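Local coordinates for protein modulator of the activity of Ets CG15085-PA (Drosophila melanogaster, PDB 1SV0) that binds the SAM domain of the transcriptional repressor Yan through its own SAM domain and so probably relieves repression by breaking up Yan polymers, at residues 9-14 and 77-82; 18-23 and 38-43; 52-57 and 67-72. One frame throughout, in Å; residues are numbered along the deposited sequence.

Contact 1: 9-14 and 77-82; sequences LDPRDW and ARAMSR. Unlike the reference sequence in segment 77-82: S81 (reference Ala), R82 (reference Leu).
The methyl group of A79, near the C-terminal end of helix 65-80, supplies the apolar part of this surface contact: its CB lies 3.7 Å from CD of P11 and also reaches the D10 carboxylate. The polar part lies within 9-14, where R12 grips D10 side-on. NE of R12 donates to OD1 of D10 at 3.0 Å, nearly straight at 169° and on the syn lone pair, while NH2 of R12 meets OD2 of D10 at 2.9 Å in a salt bridge. OD1 also takes the backbone N-H of R12, closing an Asx turn at the head of the 3-10 turn 11-13; three bonds, two of them on OD1, hold the carboxylate in place. In this SAM domain the turn leads into helix 16-30, and P11 and W14 rest on R75 of the final helix. Around the R12 guanidinium, CG of M80 lies over one face, toward its rim, and the CE methyl of M80 comes 3.1 Å from NH1 of R12. R82, which departs from the reference sequence, brings its NH1 to the edge of the R12 group, 3.3 Å from NH2 of R12; NH1 of R12 in turn lies over a face of the R82 guanidinium, the planes 83° apart. This is a close approach of like charges without a hydrogen bond, and the D10 carboxylate would probably offset part of the positive charge.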
loop_
_atom_site.group_PDB
_atom_site.type_symbol
_atom_site.label_atom_id
_atom_site.label_comp_id
_atom_site.label_asym_id
_atom_site.label_seq_id
_atom_site.Cartn_x
_atom_site.Cartn_y
_atom_site.Cartn_z
ATOM N N LEU C 9 -18.353 -0.604 -4.136
ATOM C CA LEU C 9 -18.200 -1.312 -5.401
ATOM C C LEU C 9 -16.844 -1.072 -6.053
ATOM O O LEU C 9 -16.287 -1.975 -6.666
ATOM C CB LEU C 9 -19.315 -0.892 -6.365
ATOM C CG LEU C 9 -20.725 -1.159 -5.833
ATOM C CD1 LEU C 9 -21.779 -0.550 -6.766
ATOM C CD2 LEU C 9 -20.916 -2.662 -5.689
ATOM N N ASP C 10 -16.315 0.144 -5.927
ATOM C CA ASP C 10 -15.013 0.466 -6.515
ATOM C C ASP C 10 -13.932 0.293 -5.444
ATOM O O ASP C 10 -13.850 1.085 -4.512
ATOM C CB ASP C 10 -14.999 1.912 -7.023
ATOM C CG ASP C 10 -13.808 2.207 -7.926
ATOM O OD1 ASP C 10 -12.736 1.591 -7.740
ATOM O OD2 ASP C 10 -13.945 3.070 -8.824
ATOM N N PRO C 11 -13.088 -0.743 -5.574
ATOM C CA PRO C 11 -11.999 -1.052 -4.632
ATOM C C PRO C 11 -11.046 0.128 -4.392
ATOM O O PRO C 11 -10.364 0.198 -3.360
ATOM C CB PRO C 11 -11.288 -2.225 -5.298
ATOM C CG PRO C 11 -12.371 -2.881 -6.082
ATOM C CD PRO C 11 -13.101 -1.710 -6.685
ATOM N N ARG C 12 -10.993 1.046 -5.354
ATOM C CA ARG C 12 -10.133 2.216 -5.234
ATOM C C ARG C 12 -10.676 3.196 -4.202
ATOM O O ARG C 12 -9.970 4.093 -3.753
ATOM C CB ARG C 12 -9.983 2.893 -6.600
ATOM C CG ARG C 12 -9.222 2.041 -7.601
ATOM C CD ARG C 12 -9.270 2.624 -9.011
ATOM N NE ARG C 12 -10.631 2.644 -9.541
ATOM C CZ ARG C 12 -10.941 2.957 -10.797
ATOM N NH1 ARG C 12 -9.983 3.279 -11.657
ATOM N NH2 ARG C 12 -12.208 2.939 -11.196
ATOM N N ASP C 13 -11.935 3.025 -3.816
ATOM C CA ASP C 13 -12.525 3.900 -2.814
ATOM C C ASP C 13 -12.402 3.280 -1.421
ATOM O O ASP C 13 -12.821 3.877 -0.435
ATOM C CB ASP C 13 -14.009 4.156 -3.109
ATOM C CG ASP C 13 -14.231 4.885 -4.422
ATOM O OD1 ASP C 13 -13.311 5.604 -4.871
ATOM O OD2 ASP C 13 -15.338 4.753 -4.992
ATOM N N TRP C 14 -11.817 2.091 -1.340
ATOM C CA TRP C 14 -11.680 1.405 -0.054
ATOM C C TRP C 14 -10.713 2.060 0.931
ATOM O O TRP C 14 -9.582 2.404 0.580
ATOM C CB TRP C 14 -11.233 -0.050 -0.269
ATOM C CG TRP C 14 -12.276 -0.972 -0.844
ATOM C CD1 TRP C 14 -13.548 -0.643 -1.239
ATOM C CD2 TRP C 14 -12.132 -2.378 -1.090
ATOM N NE1 TRP C 14 -14.199 -1.759 -1.715
ATOM C CE2 TRP C 14 -13.355 -2.836 -1.636
ATOM C CE3 TRP C 14 -11.087 -3.297 -0.905
ATOM C CZ2 TRP C 14 -13.563 -4.173 -1.999
ATOM C CZ3 TRP C 14 -11.293 -4.631 -1.268
ATOM C CH2 TRP C 14 -12.522 -5.054 -1.809
ATOM N N ALA C 77 -11.214 -4.802 -11.812
ATOM C CA ALA C 77 -11.527 -4.906 -13.235
ATOM C C ALA C 77 -12.929 -4.400 -13.542
ATOM O O ALA C 77 -13.091 -3.474 -14.334
ATOM C CB ALA C 77 -11.375 -6.352 -13.706
ATOM N N ARG C 78 -13.939 -4.988 -12.907
ATOM C CA ARG C 78 -15.311 -4.567 -13.169
ATOM C C ARG C 78 -15.519 -3.093 -12.841
ATOM O O ARG C 78 -16.303 -2.412 -13.500
ATOM C CB ARG C 78 -16.317 -5.426 -12.390
ATOM C CG ARG C 78 -16.388 -5.152 -10.901
ATOM C CD ARG C 78 -17.612 -5.813 -10.253
ATOM N NE ARG C 78 -17.523 -7.272 -10.160
ATOM C CZ ARG C 78 -17.780 -8.120 -11.155
ATOM N NH1 ARG C 78 -18.151 -7.670 -12.347
ATOM N NH2 ARG C 78 -17.666 -9.427 -10.953
ATOM N N ALA C 79 -14.810 -2.594 -11.834
ATOM C CA ALA C 79 -14.936 -1.190 -11.457
ATOM C C ALA C 79 -14.430 -0.271 -12.570
ATOM O O ALA C 79 -15.093 0.706 -12.927
ATOM C CB ALA C 79 -14.167 -0.921 -10.176
ATOM N N MET C 80 -13.263 -0.583 -13.123
ATOM C CA MET C 80 -12.699 0.244 -14.181
ATOM C C MET C 80 -13.644 0.358 -15.384
ATOM O O MET C 80 -13.461 1.212 -16.254
ATOM C CB MET C 80 -11.330 -0.300 -14.598
ATOM C CG MET C 80 -10.377 -0.450 -13.423
ATOM S SD MET C 80 -8.641 -0.331 -13.883
ATOM C CE MET C 80 -8.149 1.121 -12.944
ATOM N N SER C 81 -14.668 -0.489 -15.421
ATOM C CA SER C 81 -15.635 -0.434 -16.509
ATOM C C SER C 81 -16.622 0.749 -16.345
ATOM O O SER C 81 -17.839 0.579 -16.509
ATOM C CB SER C 81 -16.376 -1.777 -16.617
ATOM O OG SER C 81 -15.540 -2.779 -17.184
ATOM N N ARG C 82 -16.061 1.944 -16.058
ATOM C CA ARG C 82 -16.759 3.252 -15.841
ATOM C C ARG C 82 -16.656 4.326 -16.952
ATOM O O ARG C 82 -15.636 4.560 -17.588
ATOM C CB ARG C 82 -16.209 3.931 -14.597
ATOM C CG ARG C 82 -14.769 4.372 -14.862
ATOM C CD ARG C 82 -14.138 5.212 -13.762
ATOM N NE ARG C 82 -12.749 5.581 -14.056
ATOM C CZ ARG C 82 -11.798 4.715 -14.396
ATOM N NH1 ARG C 82 -12.083 3.424 -14.487
ATOM N NH2 ARG C 82 -10.563 5.134 -14.646
#

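Contact 2: 18-23 and 38-43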
loop_
_atom_site.group_PDB
_atom_site.type_symbol
_atom_site.label_atom_id
_atom_site.label_comp_id
_atom_site.label_asym_id
_atom_site.label_seq_id
_atom_site.Cartn_x
_atom_site.Cartn_y
_atom_site.Cartn_z
ATOM N N ASP C 18 -12.237 -0.778 5.152
ATOM C CA ASP C 18 -12.873 -1.608 4.128
ATOM C C ASP C 18 -11.961 -2.786 3.772
ATOM O O ASP C 18 -12.413 -3.926 3.662
ATOM C CB ASP C 18 -13.180 -0.782 2.870
ATOM C CG ASP C 18 -14.224 0.297 3.120
ATOM O OD1 ASP C 18 -15.184 0.034 3.887
ATOM O OD2 ASP C 18 -14.090 1.402 2.546
ATOM N N VAL C 19 -10.676 -2.508 3.585
ATOM C CA VAL C 19 -9.720 -3.565 3.273
ATOM C C VAL C 19 -9.797 -4.693 4.316
ATOM O O VAL C 19 -9.824 -5.878 3.971
ATOM C CB VAL C 19 -8.278 -3.017 3.243
ATOM C CG1 VAL C 19 -7.282 -4.173 3.205
ATOM C CG2 VAL C 19 -8.094 -2.116 2.022
ATOM N N TRP C 20 -9.826 -4.314 5.588
ATOM C CA TRP C 20 -9.888 -5.284 6.681
ATOM C C TRP C 20 -11.175 -6.100 6.663
ATOM O O TRP C 20 -11.148 -7.309 6.885
ATOM C CB TRP C 20 -9.727 -4.562 8.023
ATOM C CG TRP C 20 -8.309 -4.187 8.309
ATOM C CD1 TRP C 20 -7.338 -3.864 7.393
ATOM C CD2 TRP C 20 -7.692 -4.095 9.595
ATOM N NE1 TRP C 20 -6.152 -3.578 8.039
ATOM C CE2 TRP C 20 -6.343 -3.711 9.389
ATOM C CE3 TRP C 20 -8.145 -4.303 10.906
ATOM C CZ2 TRP C 20 -5.443 -3.535 10.448
ATOM C CZ3 TRP C 20 -7.247 -4.129 11.960
ATOM C CH2 TRP C 20 -5.912 -3.749 11.721
ATOM N N LYS C 21 -12.299 -5.439 6.407
ATOM C CA LYS C 21 -13.575 -6.137 6.336
ATOM C C LYS C 21 -13.557 -7.126 5.165
ATOM O O LYS C 21 -14.058 -8.250 5.288
ATOM C CB LYS C 21 -14.723 -5.125 6.205
ATOM C CG LYS C 21 -15.182 -4.599 7.570
ATOM C CD LYS C 21 -15.761 -3.200 7.520
ATOM C CE LYS C 21 -16.755 -2.983 6.397
ATOM N NZ LYS C 21 -17.202 -1.551 6.370
ATOM N N TRP C 22 -12.973 -6.712 4.041
ATOM C CA TRP C 22 -12.854 -7.583 2.863
ATOM C C TRP C 22 -11.983 -8.800 3.190
ATOM O O TRP C 22 -12.259 -9.913 2.744
ATOM C CB TRP C 22 -12.222 -6.815 1.692
ATOM C CG TRP C 22 -11.737 -7.689 0.561
ATOM C CD1 TRP C 22 -12.510 -8.423 -0.316
ATOM C CD2 TRP C 22 -10.375 -7.911 0.171
ATOM N NE1 TRP C 22 -11.708 -9.074 -1.218
ATOM C CE2 TRP C 22 -10.396 -8.780 -0.948
ATOM C CE3 TRP C 22 -9.136 -7.457 0.655
ATOM C CZ2 TRP C 22 -9.219 -9.205 -1.594
ATOM C CZ3 TRP C 22 -7.958 -7.878 0.008
ATOM C CH2 TRP C 22 -8.016 -8.745 -1.105
ATOM N N LEU C 23 -10.920 -8.583 3.962
ATOM C CA LEU C 23 -10.022 -9.677 4.329
ATOM C C LEU C 23 -10.749 -10.685 5.215
ATOM O O LEU C 23 -10.605 -11.897 5.042
ATOM C CB LEU C 23 -8.786 -9.134 5.057
ATOM C CG LEU C 23 -7.754 -8.424 4.173
ATOM C CD1 LEU C 23 -6.695 -7.742 5.052
ATOM C CD2 LEU C 23 -7.100 -9.447 3.243
ATOM N N LEU C 38 -4.225 -11.460 10.408
ATOM C CA LEU C 38 -4.399 -11.353 8.961
ATOM C C LEU C 38 -4.495 -9.887 8.532
ATOM O O LEU C 38 -3.706 -9.423 7.713
ATOM C CB LEU C 38 -5.657 -12.104 8.497
ATOM C CG LEU C 38 -5.932 -12.007 6.989
ATOM C CD1 LEU C 38 -4.864 -12.794 6.228
ATOM C CD2 LEU C 38 -7.325 -12.552 6.671
ATOM N N PRO C 39 -5.462 -9.137 9.080
ATOM C CA PRO C 39 -5.583 -7.728 8.692
ATOM C C PRO C 39 -4.376 -6.878 9.067
ATOM O O PRO C 39 -4.074 -5.895 8.396
ATOM C CB PRO C 39 -6.865 -7.277 9.390
ATOM C CG PRO C 39 -6.966 -8.198 10.571
ATOM C CD PRO C 39 -6.560 -9.525 9.983
ATOM N N GLN C 40 -3.674 -7.259 10.129
ATOM C CA GLN C 40 -2.492 -6.509 10.536
ATOM C C GLN C 40 -1.396 -6.578 9.472
ATOM O O GLN C 40 -0.492 -5.746 9.462
ATOM C CB GLN C 40 -1.963 -7.030 11.879
ATOM C CG GLN C 40 -2.873 -6.688 13.044
ATOM C CD GLN C 40 -2.355 -7.196 14.373
ATOM O OE1 GLN C 40 -2.345 -8.396 14.629
ATOM N NE2 GLN C 40 -1.924 -6.279 15.229
ATOM N N LYS C 41 -1.474 -7.568 8.583
ATOM C CA LYS C 41 -0.488 -7.708 7.507
ATOM C C LYS C 41 -0.796 -6.699 6.396
ATOM O O LYS C 41 0.034 -6.453 5.516
ATOM C CB LYS C 41 -0.533 -9.115 6.887
ATOM C CG LYS C 41 -0.294 -10.273 7.852
ATOM C CD LYS C 41 1.124 -10.285 8.377
ATOM C CE LYS C 41 1.351 -11.480 9.299
ATOM N NZ LYS C 41 2.724 -11.483 9.892
ATOM N N PHE C 42 -1.996 -6.124 6.448
ATOM C CA PHE C 42 -2.434 -5.165 5.438
ATOM C C PHE C 42 -2.933 -3.852 6.035
ATOM O O PHE C 42 -4.121 -3.535 5.948
ATOM C CB PHE C 42 -3.561 -5.760 4.578
ATOM C CG PHE C 42 -3.191 -7.031 3.870
ATOM C CD1 PHE C 42 -3.214 -8.249 4.537
ATOM C CD2 PHE C 42 -2.849 -7.017 2.519
ATOM C CE1 PHE C 42 -2.910 -9.435 3.871
ATOM C CE2 PHE C 42 -2.542 -8.195 1.842
ATOM C CZ PHE C 42 -2.573 -9.409 2.524
ATOM N N PRO C 43 -2.040 -3.075 6.664
ATOM C CA PRO C 43 -2.439 -1.798 7.257
ATOM C C PRO C 43 -2.443 -0.712 6.167
ATOM O O PRO C 43 -1.639 0.221 6.218
ATOM C CB PRO C 43 -1.349 -1.563 8.302
ATOM C CG PRO C 43 -0.131 -2.086 7.603
ATOM C CD PRO C 43 -0.632 -3.388 6.980
#
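The indole of W20 lies against P39 and gives the contact its one hydrogen bond across the segments. NE1 of W20 donates to the backbone O of F42 at 2.9 Å, with an N-H...O angle of 146°. The acceptor lies close to the indole plane, whereas the donor stands well above the carbonyl plane of F42. The carbonyl O of P39 is also near NE1, but at an angle too poor for a bond. A CH-pi contact covers one face of the indole: CB of P39 sits 3.5 Å from the centroid of the five-membered ring, 20° off its normal. With CG of W20 anti to the carbonyl carbon (chi1 -77°), the ring reaches over the proline while NE1 is directed at the carbonyl of F42, in the turn that follows the short helix. The contact thus joins helix 16-30 to helix 37-40 and the turn after it, two elements of the all-helical SAM bundle. Apolar packing continues deeper. CD1 of L23 touches CD1 of F42 at 3.6 Å, and CD2 of the same leucine lies over one face of the phenyl ring, toward its rim. L38 puts CD2 4.1 Å from CB of L23, and V19 adds a looser contact between its CG1 and CB of F42. Beyond the two segments, L49, Y57 and L68 also pack against F42, while P43 meets G60 of the neighbouring Yan (pokkuri) chain.

Contact 3: 52-57 and 67-72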
loop_
_atom_site.group_PDB
_atom_site.type_symbol
_atom_site.label_atom_id
_atom_site.label_comp_id
_atom_site.label_asym_id
_atom_site.label_seq_id
_atom_site.Cartn_x
_atom_site.Cartn_y
_atom_site.Cartn_z
ATOM N N MET C 52 -0.166 -3.448 -5.184
ATOM C CA MET C 52 0.406 -4.729 -4.769
ATOM C C MET C 52 0.422 -5.830 -5.822
ATOM O O MET C 52 -0.600 -6.158 -6.427
ATOM C CB MET C 52 -0.298 -5.268 -3.519
ATOM C CG MET C 52 -0.122 -4.426 -2.264
ATOM S SD MET C 52 -0.065 -5.457 -0.769
ATOM C CE MET C 52 -1.499 -6.460 -0.990
ATOM N N SER C 53 1.603 -6.404 -6.025
ATOM C CA SER C 53 1.778 -7.492 -6.978
ATOM C C SER C 53 1.409 -8.776 -6.243
ATOM O O SER C 53 1.349 -8.784 -5.012
ATOM C CB SER C 53 3.235 -7.555 -7.434
ATOM O OG SER C 53 4.093 -7.753 -6.322
ATOM N N LEU C 54 1.143 -9.848 -6.987
ATOM C CA LEU C 54 0.788 -11.129 -6.380
ATOM C C LEU C 54 1.836 -11.497 -5.344
ATOM O O LEU C 54 1.520 -11.984 -4.259
ATOM C CB LEU C 54 0.726 -12.224 -7.442
ATOM C CG LEU C 54 0.633 -13.667 -6.940
ATOM C CD1 LEU C 54 -0.648 -13.868 -6.133
ATOM C CD2 LEU C 54 0.666 -14.612 -8.139
ATOM N N ASP C 55 3.089 -11.243 -5.702
ATOM C CA ASP C 55 4.240 -11.527 -4.859
ATOM C C ASP C 55 4.127 -10.912 -3.463
ATOM O O ASP C 55 4.545 -11.507 -2.465
ATOM C CB ASP C 55 5.492 -10.987 -5.547
ATOM C CG ASP C 55 6.754 -11.575 -4.987
ATOM O OD1 ASP C 55 6.950 -11.501 -3.755
ATOM O OD2 ASP C 55 7.552 -12.114 -5.786
ATOM N N MET C 56 3.570 -9.707 -3.396
ATOM C CA MET C 56 3.428 -9.016 -2.125
ATOM C C MET C 56 2.301 -9.604 -1.281
ATOM O O MET C 56 2.332 -9.531 -0.058
ATOM C CB MET C 56 3.223 -7.529 -2.394
ATOM C CG MET C 56 4.402 -6.938 -3.170
ATOM S SD MET C 56 4.093 -5.335 -3.902
ATOM C CE MET C 56 4.157 -4.309 -2.458
ATOM N N TYR C 57 1.314 -10.202 -1.939
ATOM C CA TYR C 57 0.205 -10.839 -1.238
ATOM C C TYR C 57 0.710 -12.150 -0.632
ATOM O O TYR C 57 0.505 -12.422 0.549
ATOM C CB TYR C 57 -0.940 -11.164 -2.202
ATOM C CG TYR C 57 -1.853 -10.012 -2.534
ATOM C CD1 TYR C 57 -1.560 -9.136 -3.580
ATOM C CD2 TYR C 57 -3.044 -9.825 -1.832
ATOM C CE1 TYR C 57 -2.434 -8.104 -3.928
ATOM C CE2 TYR C 57 -3.926 -8.799 -2.167
ATOM C CZ TYR C 57 -3.616 -7.944 -3.219
ATOM O OH TYR C 57 -4.498 -6.948 -3.570
ATOM N N MET C 67 -5.677 -16.103 -3.691
ATOM C CA MET C 67 -7.118 -15.896 -3.800
ATOM C C MET C 67 -7.460 -14.451 -3.469
ATOM O O MET C 67 -8.418 -13.902 -4.007
ATOM C CB MET C 67 -7.883 -16.842 -2.867
ATOM C CG MET C 67 -7.738 -18.310 -3.236
ATOM S SD MET C 67 -7.922 -18.576 -5.017
ATOM C CE MET C 67 -9.654 -18.150 -5.289
ATOM N N LEU C 68 -6.684 -13.846 -2.568
ATOM C CA LEU C 68 -6.891 -12.444 -2.198
ATOM C C LEU C 68 -6.561 -11.577 -3.411
ATOM O O LEU C 68 -7.327 -10.672 -3.786
ATOM C CB LEU C 68 -5.970 -12.040 -1.031
ATOM C CG LEU C 68 -6.145 -12.765 0.303
ATOM C CD1 LEU C 68 -5.196 -12.174 1.352
ATOM C CD2 LEU C 68 -7.593 -12.644 0.759
ATOM N N TYR C 69 -5.407 -11.855 -4.016
ATOM C CA TYR C 69 -4.954 -11.113 -5.192
ATOM C C TYR C 69 -5.990 -11.231 -6.300
ATOM O O TYR C 69 -6.425 -10.244 -6.884
ATOM C CB TYR C 69 -3.627 -11.684 -5.698
ATOM C CG TYR C 69 -3.145 -11.063 -6.995
ATOM C CD1 TYR C 69 -2.553 -9.804 -7.008
ATOM C CD2 TYR C 69 -3.303 -11.730 -8.212
ATOM C CE1 TYR C 69 -2.122 -9.218 -8.203
ATOM C CE2 TYR C 69 -2.880 -11.153 -9.415
ATOM C CZ TYR C 69 -2.290 -9.898 -9.400
ATOM O OH TYR C 69 -1.860 -9.326 -10.576
ATOM N N ARG C 70 -6.376 -12.466 -6.577
ATOM C CA ARG C 70 -7.345 -12.762 -7.620
ATOM C C ARG C 70 -8.668 -12.025 -7.404
ATOM O O ARG C 70 -9.183 -11.388 -8.323
ATOM C CB ARG C 70 -7.573 -14.268 -7.658
ATOM C CG ARG C 70 -8.318 -14.785 -8.869
ATOM C CD ARG C 70 -8.220 -16.307 -8.907
ATOM N NE ARG C 70 -6.825 -16.747 -8.908
ATOM C CZ ARG C 70 -6.439 -18.019 -8.840
ATOM N NH1 ARG C 70 -7.343 -18.989 -8.760
ATOM N NH2 ARG C 70 -5.147 -18.322 -8.860
ATOM N N ASP C 71 -9.205 -12.113 -6.190
ATOM C CA ASP C 71 -10.470 -11.468 -5.854
ATOM C C ASP C 71 -10.411 -9.948 -5.981
ATOM O O ASP C 71 -11.349 -9.328 -6.495
ATOM C CB ASP C 71 -10.891 -11.863 -4.432
ATOM C CG ASP C 71 -12.300 -11.419 -4.090
ATOM O OD1 ASP C 71 -12.472 -10.294 -3.565
ATOM O OD2 ASP C 71 -13.240 -12.199 -4.352
ATOM N N PHE C 72 -9.314 -9.343 -5.524
ATOM C CA PHE C 72 -9.175 -7.890 -5.616
ATOM C C PHE C 72 -9.137 -7.434 -7.078
ATOM O O PHE C 72 -9.773 -6.441 -7.445
ATOM C CB PHE C 72 -7.906 -7.406 -4.904
ATOM C CG PHE C 72 -7.836 -5.913 -4.754
ATOM C CD1 PHE C 72 -8.524 -5.272 -3.729
ATOM C CD2 PHE C 72 -7.104 -5.142 -5.653
ATOM C CE1 PHE C 72 -8.484 -3.885 -3.598
ATOM C CE2 PHE C 72 -7.056 -3.748 -5.529
ATOM C CZ PHE C 72 -7.744 -3.120 -4.505
HETATM O O HOH W 1 0.766 -9.113 -10.163
#
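The ring of Y57 is covered on both faces: the backbone of Y69 lies over the centre of one, and the CE methyl of M52, from its own segment, over the centre of the other, with the carbonyl O atoms of M52 and S53 at its edge. CB of Y69 makes a CH-pi contact on the first face, 4.0 Å from the Y57 centroid. The Y69 ring, in turn, has L54 on one face, with CB of L54 3.9 Å from the Y69 centroid and only 5° off the normal. At its edge lie CE1 of Y57 and the carbonyl O of M52. The two tyrosines form an offset edge-to-face pair, the edge of Y69 toward the face of Y57, with ring centroids 5.5 Å apart and planes at 76°. CG of Y69 is anti to the backbone N (chi1 174°), which carries the ring from helix 65-80 across the start of helix 54-60. This is the junction of the last two helices of the SAM domain, with S53 at the N-cap position of the shorter one. Two apolar contacts flank the rings: CD1 of L54 reaches CB of Y69 at 3.7 Å, and CB of L68 approaches CD2 of Y57 at 3.8 Å. Further along the long helix, OH of Y57 lies 3.7 Å from CB of F72, the two side chains crossing at about a right angle. A water bridges the segments near the helix start, accepting from N of L54 and lying 2.7 Å from OH of Y69. On the partner side, M52 and M56 pack against V64 and N67, respectively, of the Yan (pokkuri) chain.

In the fold
Contact 1 joins the C-terminal segment to a loop near the N-terminus, and contacts 2 and 3 follow one another inside the long loop it closes. Contacts 1 and 3 share helix 65-80, their centres 16 Å apart; CE1 of F72 lies 3.7 Å from both CB of P11 and CZ3 of W14. Contacts 2 and 3, centres 13 Å apart, are tied by a probable 2.8 Å hydrogen bond from NE1 of W22 to OD1 of D71, by L23 on L68, and by CE2 of F42 3.5 Å from CE of M52. CZ3 of W14 on CG of W22, 3.6 Å, connects contacts 1 and 2, centres 18 Å apart. Contacts 2 and 3 reach the Yan chain; no other chain of the assembly touches contact 1.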